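Local coordinates for ankyrin repeat domain-containing protein EMB506, chloroplastic (Arabidopsis thaliana, PDB 6JD6) that takes part in the early differentiation of proplastids during embryo development, is needed for normal cotyledon and leaf margins, and has scaffold activity in molecular condensates, at residues T118-M123 with H150-G155; K143-A148 with Q174-A179; I154-A159 with V188-T193; H163-G168 with K195-Y200; T213-A218 with I229-G234. One frame throughout, in Å; residues are numbered along the deposited sequence.

Contact 1: residues T118-M123 with H150-G155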
# COMPACT_ATOMS: atom_id res chain seq x y z
N THR A 118 -8.25 -0.48 5.16
CA THR A 118 -7.53 -0.18 6.39
C THR A 118 -7.34 -1.44 7.23
O THR A 118 -6.25 -1.70 7.74
CB THR A 118 -8.24 0.91 7.22
OG1 THR A 118 -8.25 2.14 6.48
CG2 THR A 118 -7.53 1.13 8.54
N LEU A 119 -8.41 -2.22 7.37
CA LEU A 119 -8.34 -3.46 8.14
C LEU A 119 -7.37 -4.44 7.49
O LEU A 119 -6.64 -5.16 8.18
CB LEU A 119 -9.73 -4.07 8.30
CG LEU A 119 -10.72 -3.28 9.17
CD1 LEU A 119 -12.11 -3.90 9.10
CD2 LEU A 119 -10.24 -3.18 10.62
N ALA A 120 -7.36 -4.48 6.16
CA ALA A 120 -6.42 -5.32 5.43
C ALA A 120 -4.98 -4.92 5.73
O ALA A 120 -4.14 -5.77 6.03
CB ALA A 120 -6.69 -5.25 3.93
N LEU A 121 -4.68 -3.63 5.65
CA LEU A 121 -3.32 -3.15 5.86
C LEU A 121 -2.89 -3.26 7.33
O LEU A 121 -1.70 -3.31 7.63
CB LEU A 121 -3.16 -1.72 5.35
CG LEU A 121 -3.26 -1.52 3.83
CD1 LEU A 121 -3.19 -0.05 3.47
CD2 LEU A 121 -2.18 -2.31 3.07
N SER A 122 -3.86 -3.31 8.24
CA SER A 122 -3.57 -3.49 9.66
C SER A 122 -3.74 -4.93 10.11
O SER A 122 -3.75 -5.22 11.32
CB SER A 122 -4.43 -2.55 10.52
OG SER A 122 -4.02 -1.20 10.38
N MET A 123 -3.87 -5.84 9.15
CA MET A 123 -3.91 -7.28 9.42
C MET A 123 -5.10 -7.70 10.28
O MET A 123 -4.96 -8.55 11.16
CB MET A 123 -2.62 -7.73 10.10
CG MET A 123 -1.35 -7.45 9.30
SD MET A 123 -1.19 -8.60 7.92
CE MET A 123 -1.69 -10.13 8.70
N HIS A 150 -6.59 -5.23 -4.08
CA HIS A 150 -5.59 -4.33 -4.66
C HIS A 150 -4.72 -3.73 -3.55
O HIS A 150 -3.49 -3.76 -3.64
CB HIS A 150 -6.26 -3.17 -5.40
CG HIS A 150 -6.81 -3.53 -6.74
ND1 HIS A 150 -8.16 -3.55 -7.01
CD2 HIS A 150 -6.19 -3.84 -7.91
CE1 HIS A 150 -8.35 -3.87 -8.28
NE2 HIS A 150 -7.17 -4.06 -8.85
N LYS A 151 -5.36 -3.19 -2.53
CA LYS A 151 -4.65 -2.52 -1.44
C LYS A 151 -3.80 -3.46 -0.62
O LYS A 151 -2.67 -3.12 -0.25
CB LYS A 151 -5.63 -1.78 -0.53
CG LYS A 151 -5.66 -0.31 -0.79
CD LYS A 151 -4.29 0.31 -0.62
CE LYS A 151 -4.25 1.66 -1.30
NZ LYS A 151 -5.36 2.51 -0.82
N ALA A 152 -4.34 -4.64 -0.34
CA ALA A 152 -3.62 -5.65 0.42
C ALA A 152 -2.34 -6.06 -0.30
O ALA A 152 -1.33 -6.38 0.33
CB ALA A 152 -4.50 -6.86 0.66
N ILE A 153 -2.40 -6.06 -1.63
CA ILE A 153 -1.24 -6.41 -2.44
C ILE A 153 -0.24 -5.27 -2.47
O ILE A 153 0.96 -5.48 -2.31
CB ILE A 153 -1.67 -6.81 -3.87
CG1 ILE A 153 -2.45 -8.13 -3.81
CG2 ILE A 153 -0.46 -6.96 -4.77
CD1 ILE A 153 -3.04 -8.55 -5.13
N ILE A 154 -0.74 -4.05 -2.66
CA ILE A 154 0.08 -2.84 -2.61
C ILE A 154 0.83 -2.74 -1.27
O ILE A 154 1.94 -2.22 -1.20
CB ILE A 154 -0.78 -1.59 -2.85
CG1 ILE A 154 -1.29 -1.57 -4.30
CG2 ILE A 154 -0.01 -0.31 -2.55
CD1 ILE A 154 -2.31 -0.49 -4.58
N GLY A 155 0.22 -3.26 -0.21
CA GLY A 155 0.84 -3.28 1.11
C GLY A 155 1.62 -4.56 1.35
O GLY A 155 2.25 -4.71 2.40

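Contact 2: residues K143-A148 with Q174-A179. With SO4 (sulfate ion), chain K.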
# COMPACT_ATOMS: atom_id res chain seq x y z
N LYS A 143 -12.43 5.34 -4.68
CA LYS A 143 -12.42 6.43 -5.65
C LYS A 143 -11.50 6.13 -6.84
O LYS A 143 -11.63 6.74 -7.90
CB LYS A 143 -11.97 7.72 -4.98
CG LYS A 143 -10.58 7.61 -4.36
CD LYS A 143 -10.22 8.85 -3.58
CE LYS A 143 -8.73 8.94 -3.34
NZ LYS A 143 -8.22 7.74 -2.63
N ASP A 144 -10.56 5.21 -6.65
CA ASP A 144 -9.62 4.81 -7.69
C ASP A 144 -9.94 3.42 -8.22
O ASP A 144 -9.08 2.75 -8.80
CB ASP A 144 -8.19 4.85 -7.17
CG ASP A 144 -7.72 6.26 -6.86
OD1 ASP A 144 -8.14 7.19 -7.57
OD2 ASP A 144 -6.93 6.43 -5.90
N ASN A 145 -11.19 2.99 -8.02
CA ASN A 145 -11.66 1.67 -8.43
C ASN A 145 -10.81 0.52 -7.90
O ASN A 145 -10.70 -0.53 -8.54
CB ASN A 145 -11.80 1.60 -9.95
CG ASN A 145 -12.65 2.72 -10.52
OD1 ASN A 145 -12.32 3.30 -11.55
ND2 ASN A 145 -13.75 3.02 -9.84
N GLN A 146 -10.21 0.71 -6.73
CA GLN A 146 -9.42 -0.33 -6.09
C GLN A 146 -10.24 -1.06 -5.03
O GLN A 146 -11.02 -0.45 -4.30
CB GLN A 146 -8.16 0.24 -5.45
CG GLN A 146 -7.14 0.78 -6.44
CD GLN A 146 -5.84 1.18 -5.76
OE1 GLN A 146 -5.82 1.53 -4.58
NE2 GLN A 146 -4.74 1.13 -6.51
N THR A 147 -10.06 -2.37 -4.95
CA THR A 147 -10.71 -3.17 -3.92
C THR A 147 -9.72 -3.40 -2.79
O THR A 147 -8.56 -3.00 -2.86
CB THR A 147 -11.16 -4.54 -4.46
OG1 THR A 147 -10.00 -5.33 -4.76
CG2 THR A 147 -12.00 -4.37 -5.72
N ALA A 148 -10.19 -4.06 -1.74
CA ALA A 148 -9.34 -4.44 -0.62
C ALA A 148 -8.18 -5.33 -1.08
O ALA A 148 -7.09 -5.27 -0.52
CB ALA A 148 -10.15 -5.13 0.45
N GLN A 174 -9.37 -4.63 -12.90
CA GLN A 174 -8.44 -3.54 -13.14
C GLN A 174 -8.94 -2.27 -12.46
O GLN A 174 -10.14 -1.97 -12.52
CB GLN A 174 -8.28 -3.30 -14.64
CG GLN A 174 -7.40 -4.31 -15.35
CD GLN A 174 -7.49 -4.19 -16.85
OE1 GLN A 174 -8.42 -4.69 -17.46
NE2 GLN A 174 -6.52 -3.50 -17.45
N ASP A 175 -8.05 -1.54 -11.82
CA ASP A 175 -8.45 -0.30 -11.18
C ASP A 175 -8.51 0.87 -12.17
O ASP A 175 -8.47 0.66 -13.39
CB ASP A 175 -7.59 0.03 -9.94
CG ASP A 175 -6.14 0.38 -10.28
OD1 ASP A 175 -5.80 0.65 -11.45
OD2 ASP A 175 -5.32 0.40 -9.33
N ARG A 176 -8.60 2.08 -11.63
CA ARG A 176 -8.76 3.29 -12.43
C ARG A 176 -7.63 3.48 -13.43
O ARG A 176 -7.82 4.03 -14.51
CB ARG A 176 -8.83 4.50 -11.48
CG ARG A 176 -8.93 5.84 -12.18
CD ARG A 176 -8.75 6.98 -11.19
NE ARG A 176 -8.86 8.27 -11.86
CZ ARG A 176 -8.86 9.44 -11.24
NH1 ARG A 176 -8.77 9.48 -9.92
NH2 ARG A 176 -8.95 10.56 -11.94
N ASP A 177 -6.44 3.03 -13.05
CA ASP A 177 -5.26 3.17 -13.90
C ASP A 177 -5.08 1.96 -14.82
O ASP A 177 -4.09 1.85 -15.54
CB ASP A 177 -4.01 3.38 -13.04
CG ASP A 177 -4.11 4.61 -12.13
OD1 ASP A 177 -4.54 5.68 -12.62
OD2 ASP A 177 -3.77 4.51 -10.93
N GLY A 178 -6.05 1.05 -14.79
CA GLY A 178 -5.99 -0.16 -15.60
C GLY A 178 -5.09 -1.22 -14.98
O GLY A 178 -4.72 -2.19 -15.64
N ALA A 179 -4.75 -1.03 -13.71
CA ALA A 179 -3.84 -1.94 -13.03
C ALA A 179 -4.59 -3.06 -12.31
O ALA A 179 -5.54 -2.82 -11.55
CB ALA A 179 -2.96 -1.18 -12.04
S SO4 K . -1.39 3.67 -6.35
O1 SO4 K . -0.31 2.92 -6.99
O2 SO4 K . -2.68 3.08 -6.69
O3 SO4 K . -1.22 3.63 -4.90
O4 SO4 K . -1.36 5.06 -6.81
O HOH W 1 -11.77 -2.43 -10.07
O HOH W 2 -11.44 0.54 -13.34

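Contact 3: residues I154-A159 with V188-T193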
# COMPACT_ATOMS: atom_id res chain seq x y z
N ILE A 154 -0.74 -4.05 -2.66
CA ILE A 154 0.08 -2.84 -2.61
C ILE A 154 0.83 -2.74 -1.27
O ILE A 154 1.94 -2.22 -1.20
CB ILE A 154 -0.78 -1.59 -2.85
CG1 ILE A 154 -1.29 -1.57 -4.30
CG2 ILE A 154 -0.01 -0.31 -2.55
CD1 ILE A 154 -2.31 -0.49 -4.58
N GLY A 155 0.22 -3.26 -0.21
CA GLY A 155 0.84 -3.28 1.11
C GLY A 155 1.62 -4.56 1.35
O GLY A 155 2.25 -4.71 2.40
N LYS A 156 1.59 -5.47 0.38
CA LYS A 156 2.28 -6.76 0.50
C LYS A 156 1.90 -7.50 1.79
O LYS A 156 2.76 -8.02 2.51
CB LYS A 156 3.80 -6.57 0.37
CG LYS A 156 4.56 -7.85 0.02
CD LYS A 156 6.02 -7.55 -0.29
CE LYS A 156 6.83 -8.82 -0.51
NZ LYS A 156 6.90 -9.64 0.72
N LYS A 157 0.61 -7.53 2.08
CA LYS A 157 0.07 -8.23 3.24
C LYS A 157 -0.37 -9.63 2.81
O LYS A 157 -1.56 -9.88 2.60
CB LYS A 157 -1.12 -7.46 3.81
CG LYS A 157 -0.80 -6.63 5.04
CD LYS A 157 0.10 -5.44 4.79
CE LYS A 157 0.65 -4.93 6.13
NZ LYS A 157 0.99 -3.48 6.19
N GLU A 158 0.59 -10.54 2.68
CA GLU A 158 0.35 -11.79 1.96
C GLU A 158 -0.65 -12.76 2.60
O GLU A 158 -1.36 -13.46 1.89
CB GLU A 158 1.69 -12.47 1.61
CG GLU A 158 2.53 -11.62 0.64
CD GLU A 158 3.68 -12.39 0.01
OE1 GLU A 158 3.73 -12.45 -1.23
OE2 GLU A 158 4.53 -12.92 0.76
N ALA A 159 -0.73 -12.78 3.92
CA ALA A 159 -1.70 -13.63 4.60
C ALA A 159 -3.13 -13.11 4.40
O ALA A 159 -4.08 -13.89 4.30
CB ALA A 159 -1.39 -13.73 6.09
N VAL A 188 5.57 -4.81 -6.08
CA VAL A 188 6.08 -4.92 -4.71
C VAL A 188 6.96 -6.15 -4.54
O VAL A 188 7.39 -6.46 -3.43
CB VAL A 188 4.94 -4.89 -3.65
CG1 VAL A 188 4.08 -3.64 -3.83
CG2 VAL A 188 4.08 -6.14 -3.73
N GLY A 189 7.22 -6.85 -5.64
CA GLY A 189 8.08 -8.02 -5.62
C GLY A 189 7.60 -9.18 -4.77
O GLY A 189 8.40 -9.88 -4.15
N ALA A 190 6.29 -9.38 -4.72
CA ALA A 190 5.71 -10.47 -3.93
C ALA A 190 5.63 -11.76 -4.73
O ALA A 190 4.57 -12.09 -5.28
CB ALA A 190 4.33 -10.07 -3.41
N LEU A 191 6.74 -12.49 -4.79
CA LEU A 191 6.83 -13.72 -5.58
C LEU A 191 5.76 -14.76 -5.23
O LEU A 191 5.20 -15.40 -6.11
CB LEU A 191 8.23 -14.32 -5.47
CG LEU A 191 8.50 -15.64 -6.20
CD1 LEU A 191 8.30 -15.50 -7.70
CD2 LEU A 191 9.91 -16.15 -5.90
N GLN A 192 5.49 -14.94 -3.94
CA GLN A 192 4.52 -15.95 -3.52
C GLN A 192 3.10 -15.56 -3.91
O GLN A 192 2.29 -16.42 -4.25
CB GLN A 192 4.61 -16.21 -2.01
CG GLN A 192 5.94 -16.81 -1.57
CD GLN A 192 6.28 -18.09 -2.32
OE1 GLN A 192 7.30 -18.16 -3.01
NE2 GLN A 192 5.44 -19.11 -2.18
N THR A 193 2.82 -14.27 -3.87
CA THR A 193 1.53 -13.75 -4.31
C THR A 193 1.37 -13.92 -5.82
O THR A 193 0.29 -14.28 -6.31
CB THR A 193 1.35 -12.27 -3.91
OG1 THR A 193 1.37 -12.17 -2.48
CG2 THR A 193 0.04 -11.71 -4.44
O HOH W 3 6.53 -13.49 -1.58
O HOH W 4 -0.34 -14.19 -0.85

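Contact 4: residues H163-G168 with K195-Y200. With SO4 (sulfate ion), chain I.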
# COMPACT_ATOMS: atom_id res chain seq x y z
N HIS A 163 -6.18 -14.90 2.10
CA HIS A 163 -7.49 -15.02 2.75
C HIS A 163 -8.59 -14.48 1.85
O HIS A 163 -9.62 -15.13 1.65
CB HIS A 163 -7.50 -14.27 4.09
CG HIS A 163 -8.85 -14.26 4.75
ND1 HIS A 163 -9.30 -15.29 5.54
CD2 HIS A 163 -9.85 -13.34 4.72
CE1 HIS A 163 -10.51 -15.02 5.98
NE2 HIS A 163 -10.87 -13.84 5.50
N LEU A 164 -8.38 -13.28 1.31
CA LEU A 164 -9.33 -12.64 0.41
C LEU A 164 -9.61 -13.49 -0.83
O LEU A 164 -10.77 -13.63 -1.24
CB LEU A 164 -8.82 -11.26 -0.03
CG LEU A 164 -8.88 -10.15 1.02
CD1 LEU A 164 -8.15 -8.90 0.52
CD2 LEU A 164 -10.32 -9.83 1.36
N LEU A 165 -8.56 -14.05 -1.42
CA LEU A 165 -8.71 -14.91 -2.59
C LEU A 165 -9.51 -16.16 -2.28
O LEU A 165 -10.34 -16.58 -3.08
CB LEU A 165 -7.34 -15.28 -3.17
CG LEU A 165 -6.58 -14.13 -3.83
CD1 LEU A 165 -5.16 -14.54 -4.20
CD2 LEU A 165 -7.33 -13.64 -5.06
N ARG A 166 -9.26 -16.75 -1.11
CA ARG A 166 -10.01 -17.93 -0.70
C ARG A 166 -11.48 -17.59 -0.47
O ARG A 166 -12.36 -18.42 -0.69
CB ARG A 166 -9.41 -18.58 0.55
CG ARG A 166 -8.13 -19.36 0.28
CD ARG A 166 -7.71 -20.18 1.50
NE ARG A 166 -7.47 -19.34 2.67
CZ ARG A 166 -6.32 -18.74 2.94
NH1 ARG A 166 -5.29 -18.88 2.11
NH2 ARG A 166 -6.19 -18.00 4.03
N LYS A 167 -11.73 -16.35 -0.05
CA LYS A 167 -13.10 -15.89 0.17
C LYS A 167 -13.82 -15.44 -1.11
O LYS A 167 -14.99 -15.06 -1.07
CB LYS A 167 -13.15 -14.78 1.23
CG LYS A 167 -13.50 -15.30 2.60
CD LYS A 167 -14.06 -14.21 3.49
CE LYS A 167 -14.86 -14.82 4.63
NZ LYS A 167 -14.11 -15.93 5.29
N GLY A 168 -13.11 -15.47 -2.24
CA GLY A 168 -13.73 -15.19 -3.52
C GLY A 168 -13.54 -13.78 -4.04
O GLY A 168 -14.25 -13.35 -4.95
N LYS A 195 2.80 -16.29 -7.67
CA LYS A 195 2.54 -17.71 -7.86
C LYS A 195 1.11 -18.08 -7.50
O LYS A 195 0.48 -18.90 -8.16
CB LYS A 195 3.50 -18.56 -7.01
CG LYS A 195 4.96 -18.50 -7.44
CD LYS A 195 5.82 -19.34 -6.50
CE LYS A 195 7.27 -19.36 -6.94
NZ LYS A 195 8.12 -20.17 -6.03
N LEU A 196 0.59 -17.47 -6.44
CA LEU A 196 -0.77 -17.73 -6.01
C LEU A 196 -1.79 -17.22 -7.04
O LEU A 196 -2.80 -17.88 -7.29
CB LEU A 196 -1.04 -17.09 -4.64
CG LEU A 196 -2.41 -17.36 -4.02
CD1 LEU A 196 -2.70 -18.85 -3.97
CD2 LEU A 196 -2.48 -16.76 -2.63
N LEU A 197 -1.52 -16.06 -7.62
CA LEU A 197 -2.42 -15.49 -8.63
C LEU A 197 -2.48 -16.36 -9.89
O LEU A 197 -3.52 -16.42 -10.55
CB LEU A 197 -2.02 -14.05 -8.98
CG LEU A 197 -2.30 -12.99 -7.91
CD1 LEU A 197 -1.69 -11.64 -8.29
CD2 LEU A 197 -3.80 -12.84 -7.65
N PHE A 198 -1.38 -17.02 -10.23
CA PHE A 198 -1.36 -17.96 -11.35
C PHE A 198 -2.39 -19.06 -11.13
O PHE A 198 -3.02 -19.53 -12.07
CB PHE A 198 0.02 -18.60 -11.52
CG PHE A 198 1.08 -17.65 -12.00
CD1 PHE A 198 0.73 -16.45 -12.61
CD2 PHE A 198 2.42 -17.96 -11.86
CE1 PHE A 198 1.71 -15.58 -13.06
CE2 PHE A 198 3.40 -17.10 -12.31
CZ PHE A 198 3.04 -15.91 -12.91
N LYS A 199 -2.55 -19.47 -9.88
CA LYS A 199 -3.47 -20.55 -9.54
C LYS A 199 -4.93 -20.13 -9.71
O LYS A 199 -5.82 -20.97 -9.83
CB LYS A 199 -3.20 -21.07 -8.13
CG LYS A 199 -1.83 -21.72 -7.99
CD LYS A 199 -1.65 -22.39 -6.64
CE LYS A 199 -0.35 -23.19 -6.62
NZ LYS A 199 -0.28 -24.10 -5.44
N TYR A 200 -5.17 -18.82 -9.72
CA TYR A 200 -6.50 -18.30 -9.98
C TYR A 200 -6.66 -17.91 -11.44
O TYR A 200 -7.63 -17.27 -11.83
CB TYR A 200 -6.80 -17.11 -9.05
CG TYR A 200 -7.05 -17.56 -7.63
CD1 TYR A 200 -8.33 -17.88 -7.20
CD2 TYR A 200 -6.01 -17.69 -6.73
CE1 TYR A 200 -8.57 -18.30 -5.90
CE2 TYR A 200 -6.23 -18.11 -5.43
CZ TYR A 200 -7.52 -18.42 -5.02
OH TYR A 200 -7.75 -18.84 -3.74
S SO4 I . -9.21 -18.70 6.24
O1 SO4 I . -8.78 -20.07 6.51
O2 SO4 I . -9.60 -18.59 4.83
O3 SO4 I . -10.35 -18.38 7.09
O4 SO4 I . -8.11 -17.78 6.51

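Contact 5: residues T213-A218 with I229-G234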
# COMPACT_ATOMS: atom_id res chain seq x y z
N THR A 213 2.52 -4.08 -19.08
CA THR A 213 2.14 -5.41 -18.60
C THR A 213 2.95 -5.76 -17.35
O THR A 213 3.91 -5.07 -17.01
CB THR A 213 2.39 -6.48 -19.68
OG1 THR A 213 3.79 -6.62 -19.91
CG2 THR A 213 1.69 -6.11 -20.98
N PRO A 214 2.57 -6.85 -16.64
CA PRO A 214 3.40 -7.28 -15.50
C PRO A 214 4.86 -7.56 -15.88
O PRO A 214 5.75 -7.31 -15.06
CB PRO A 214 2.71 -8.57 -15.04
CG PRO A 214 1.28 -8.35 -15.40
CD PRO A 214 1.30 -7.59 -16.70
N LEU A 215 5.10 -8.07 -17.08
CA LEU A 215 6.47 -8.31 -17.54
C LEU A 215 7.29 -7.02 -17.59
O LEU A 215 8.46 -7.01 -17.20
CB LEU A 215 6.49 -8.99 -18.92
CG LEU A 215 7.87 -9.42 -19.41
CD1 LEU A 215 8.50 -10.40 -18.43
CD2 LEU A 215 7.81 -10.03 -20.82
N HIS A 216 6.68 -5.94 -18.06
CA HIS A 216 7.31 -4.62 -18.08
C HIS A 216 7.73 -4.19 -16.66
O HIS A 216 8.86 -3.75 -16.44
CB HIS A 216 6.37 -3.55 -18.68
CG HIS A 216 6.20 -3.67 -20.17
ND1 HIS A 216 5.02 -4.09 -20.75
CD2 HIS A 216 7.05 -3.41 -21.19
CE1 HIS A 216 5.16 -4.09 -22.06
NE2 HIS A 216 6.38 -3.68 -22.36
N ILE A 217 6.80 -4.31 -15.72
CA ILE A 217 7.08 -3.92 -14.34
C ILE A 217 8.14 -4.82 -13.70
O ILE A 217 8.99 -4.35 -12.94
CB ILE A 217 5.80 -3.95 -13.48
CG1 ILE A 217 4.70 -3.10 -14.12
CG2 ILE A 217 6.09 -3.46 -12.06
CD1 ILE A 217 3.38 -3.15 -13.36
N ALA A 218 8.09 -6.12 -13.99
CA ALA A 218 9.06 -7.07 -13.46
C ALA A 218 10.48 -6.68 -13.86
O ALA A 218 11.39 -6.62 -13.03
CB ALA A 218 8.74 -8.49 -13.92
N ILE A 229 9.57 -16.21 -13.94
CA ILE A 229 8.35 -16.96 -13.66
C ILE A 229 7.16 -16.46 -14.49
O ILE A 229 6.28 -17.24 -14.84
CB ILE A 229 8.03 -17.04 -12.15
CG1 ILE A 229 7.29 -18.34 -11.84
CG2 ILE A 229 7.25 -15.83 -11.68
CD1 ILE A 229 7.04 -18.55 -10.38
N LEU A 230 7.15 -15.17 -14.82
CA LEU A 230 6.14 -14.63 -15.72
C LEU A 230 6.28 -15.25 -17.11
O LEU A 230 5.30 -15.66 -17.72
CB LEU A 230 6.22 -13.11 -15.79
CG LEU A 230 5.66 -12.34 -14.59
CD1 LEU A 230 6.02 -10.86 -14.65
CD2 LEU A 230 4.16 -12.53 -14.51
N LEU A 231 7.52 -15.31 -17.61
CA LEU A 231 7.80 -15.88 -18.92
C LEU A 231 7.46 -17.37 -18.99
O LEU A 231 7.00 -17.88 -20.01
CB LEU A 231 9.27 -15.67 -19.29
CG LEU A 231 9.70 -14.23 -19.58
CD1 LEU A 231 11.22 -14.11 -19.60
CD2 LEU A 231 9.12 -13.75 -20.91
N THR A 232 7.69 -18.07 -17.88
CA THR A 232 7.37 -19.50 -17.78
C THR A 232 5.86 -19.71 -17.77
O THR A 232 5.36 -20.77 -18.13
CB THR A 232 7.99 -20.10 -16.49
OG1 THR A 232 9.42 -20.03 -16.57
CG2 THR A 232 7.59 -21.55 -16.31
N ASN A 233 5.12 -18.68 -17.35
CA ASN A 233 3.67 -18.78 -17.27
C ASN A 233 2.94 -17.98 -18.35
O ASN A 233 1.80 -17.54 -18.15
CB ASN A 233 3.18 -18.40 -15.88
CG ASN A 233 3.42 -19.50 -14.86
OD1 ASN A 233 4.50 -19.60 -14.28
ND2 ASN A 233 2.42 -20.35 -14.66
N GLY A 234 3.59 -17.78 -19.48
CA GLY A 234 2.93 -17.26 -20.67
C GLY A 234 2.96 -15.76 -20.87
O GLY A 234 2.18 -15.23 -21.66

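Contact 1: residues T118-M123 with H150-G155
Leu-121 reaches from helix 115-121 across to helix 148-154 and lays its CD2 methyl against backbone rather than side chain. Leu-121 CD2 lies 3.5 Å from Lys-151 O and 3.7 Å from Gly-155 CA. With CG anti to the carbonyl carbon (chi1 -67°), the side-chain end comes close to the facing helix although its first bond does not point there. Glycine makes room for it: a CB at Gly-155 would fall only 2.3 Å from Leu-121 CD2. The other branch runs beside the lysine chain, with Leu-121 CD1 4.3 Å from Lys-151 CD. A second point of approach is Ala-120 CB to Ala-152 CB, 4.3 Å, where two bare methyls let the backbones come within 5.7 Å between the CA atoms of these two residues. Outside this shell, Lys-151 NZ is held by Gln-117 OE1, and Leu-121 O accepts a bond from Lys-157 NZ. Helix 115-121 closes in a Schellman motif with Met-123 at positive phi, while Thr-118 and Ser-122 hydrogen-bond to the chain of another protein. Small residues and one leucine between the helices of ANK 1 and ANK 2 make the close side-by-side stacking of an ankyrin repeat domain.

Contact 2: residues K143-A148 with Q174-A179
Gln-146 and Asp-175 lie side by side and point the same way, their amide and carboxylate planes 26° apart. Gln-146 NE2 gives Asp-175 OD2 a nearly straight bond of 3.0 Å, on the anti side of the carboxylate and in the amide plane. The same NE2 makes a weak bond to a sulfate ion, probably from the crystallisation liquor, and Asp-175 OD2 also binds Tyr-184 OH. Asp-175 CG sits between backbone N and carbonyl carbon (chi1 68°), which leaves OD1 over its own turn; there Asp-177 N (2.9 Å) and Ala-179 N (3.0 Å) reach OD1 from opposite faces. With an alanine in place of Asp-175 the Asx turn loses its acceptor, which would probably leave Gln-146 NE2 and Tyr-184 OH without this partner and the turn freer to shift. Arg-176 slants across Asp-144, and its guanidinium edge meets Asp-144 OD1 in a salt bridge whose hydrogen bond is weak (NH1 to OD1 3.3 Å). Its backbone is held more firmly, Arg-176 N to Asp-144 O at 2.9 Å. The two loops run into helices 148-154 and 181-187; Gln-146 packs on Lys-151 and Ile-154 of the first, and Arg-176 O binds Asn-209 in the next loop.

Contact 3: residues I154-A159 with V188-T193
The turns between the paired helices of two neighbouring ankyrin repeats, ANK 2 and ANK 3, meet here: the turn into helix 158-166 lies against that into helix 191-199. Glu-158 carries the polar half. Its chain, extended beyond CG, slants across Thr-193, and Glu-158 OE1 receives the hydroxyl of Thr-193 OG1 at 2.7 Å, on the anti side of the carboxylate and 22° out of its plane. Thr-193 N adds a weak bond to the same oxygen. One water donates to Glu-158 OE1 and accepts from Gln-192 N; another donates to Glu-158 O and Thr-193 OG1. Ala-190 CB touches Glu-158 OE1 at 3.3 Å from the turn. A leucine in place of Glu-158 removes this acceptor and would probably leave the Thr-193 hydroxyl without its partner and the first turn of helix 191-199 less firmly tied. The apolar half is the stem of Lys-156, which slides past Val-188 in the opposite direction. With CG anti to the backbone N (chi1 -161°), the stem runs over the turn, Lys-156 CB 4.1 Å from Val-188 CG2 and Lys-156 CD 3.6 Å from Val-188 O. Val-188 CG1 meets Ile-154 O at 3.7 Å. A hydroxyl, one weak backbone N-H and a water-linked second N-H near the start of helix 191-199 are likely to stabilise the carboxylate's negative charge, so the bond tying the two repeats is probably charge-assisted.

Contact 4: residues H163-G168 with K195-Y200
Leu-165 is the close-packed centre of this contact, reaching from helix 158-166 to three side chains on and just after helix 191-199. It meets Leu-196 tip to tip, Leu-165 CD1 lying 3.8 Å from Leu-196 CD2, and the same methyl comes within 4.1 Å of Leu-197 CD2. Tyr-200 slants across its stem: the phenol carbon CZ lies 3.6 Å from Leu-165 CB. A chi1 of -176° turns the isobutyl group of Leu-196 away from its own N and puts CD2 against Leu-165. Pro-171 also covers Leu-165, and Leu-197 rests on Ile-182 and Ala-185 of helix 181-187. The packing thins out at Arg-166, whose CG only grazes the tyrosine hydroxyl. Its guanidinium turns instead to a sulfate ion, probably from the crystallisation liquor. There Arg-166 NE reaches sulfate O2 at 3.1 Å, while O4 takes two bonds, from Arg-166 NH2 (3.1 Å) and from His-163 ND1 (2.9 Å, nearly straight at 166°). His-163 NE2 is tied to Asp-129 OD1. A ring flanked by a sulfate and a carboxylate is likely to carry a positive charge, so the exposed side gathers charge around an anion while the packed side is mainly apolar carbon.

Contact 5: residues T213-A218 with I229-G234
Pro-214 O takes the amide of Ala-218 N at 2.8 Å, a first-turn helix bond, and is touched from the facing helix by the CD1 methyl of Leu-230 at 3.6 Å. That methyl is the main wedge of the contact. Leu-230 CD1 also lies 3.7 Å from Ala-218 CB and 4.0 Å from Pro-214 CB, filling the groove between residues one turn apart on helix 214-220. CG of Leu-230 is anti to the carbonyl carbon (chi1 -76°), and this leaves CD1 against helix 214-220. Leu-215 and Leu-231 cross at about a right angle beside it, with Leu-215 CD2 3.9 Å from Leu-231 CD2. The start of helix 214-220 is fixed by a capping box: Thr-213 N donates to His-216 ND1 at 3.0 Å, nearly in the ring plane and straight (169°), and His-216 N returns a weak bond to Thr-213 OG1. His-216 NE2 reaches Lys-245 O in the following repeat. Thr-213 to His-216 spell the Thr-Pro-Leu-His tetrapeptide familiar from ankyrin repeats, and both helices belong to ANK 4. Phe-198 of helix 191-199 covers Leu-230, and Pro-214 leans on Ile-182 and His-183 of helix 181-187. The imidazole accepting at ND1 while NE2 bonds a carbonyl is consistent with a neutral, NE2-protonated ring, so the helix start is probably held by uncharged polar groups, while aliphatic carbon joins the antiparallel helix pair.

The contacts follow the ankyrin stack from ANK 1 to ANK 4. Contacts 1 to 4 join successive repeats, whereas contact 5 joins the two helices within one. Contacts 1 and 3 share Ile-154 and Gly-155, their centres about 10 Å apart. Contacts 3 and 4 lie along the same pair of helices, 158-166 and 191-199, with centres about 12 Å apart. Contact 2 touches contact 1 through His-150, whose NE2 lies 3.4 Å from Ala-179 O, and a bound sulfate lies near both. Contacts 4 and 5 touch through Phe-198 and Ile-229, whereas contacts 1 and 5 stay about 10 Å apart at their nearest atoms. Another protein's chain reaches contacts 1, 2, 3 and 5, but not contact 4.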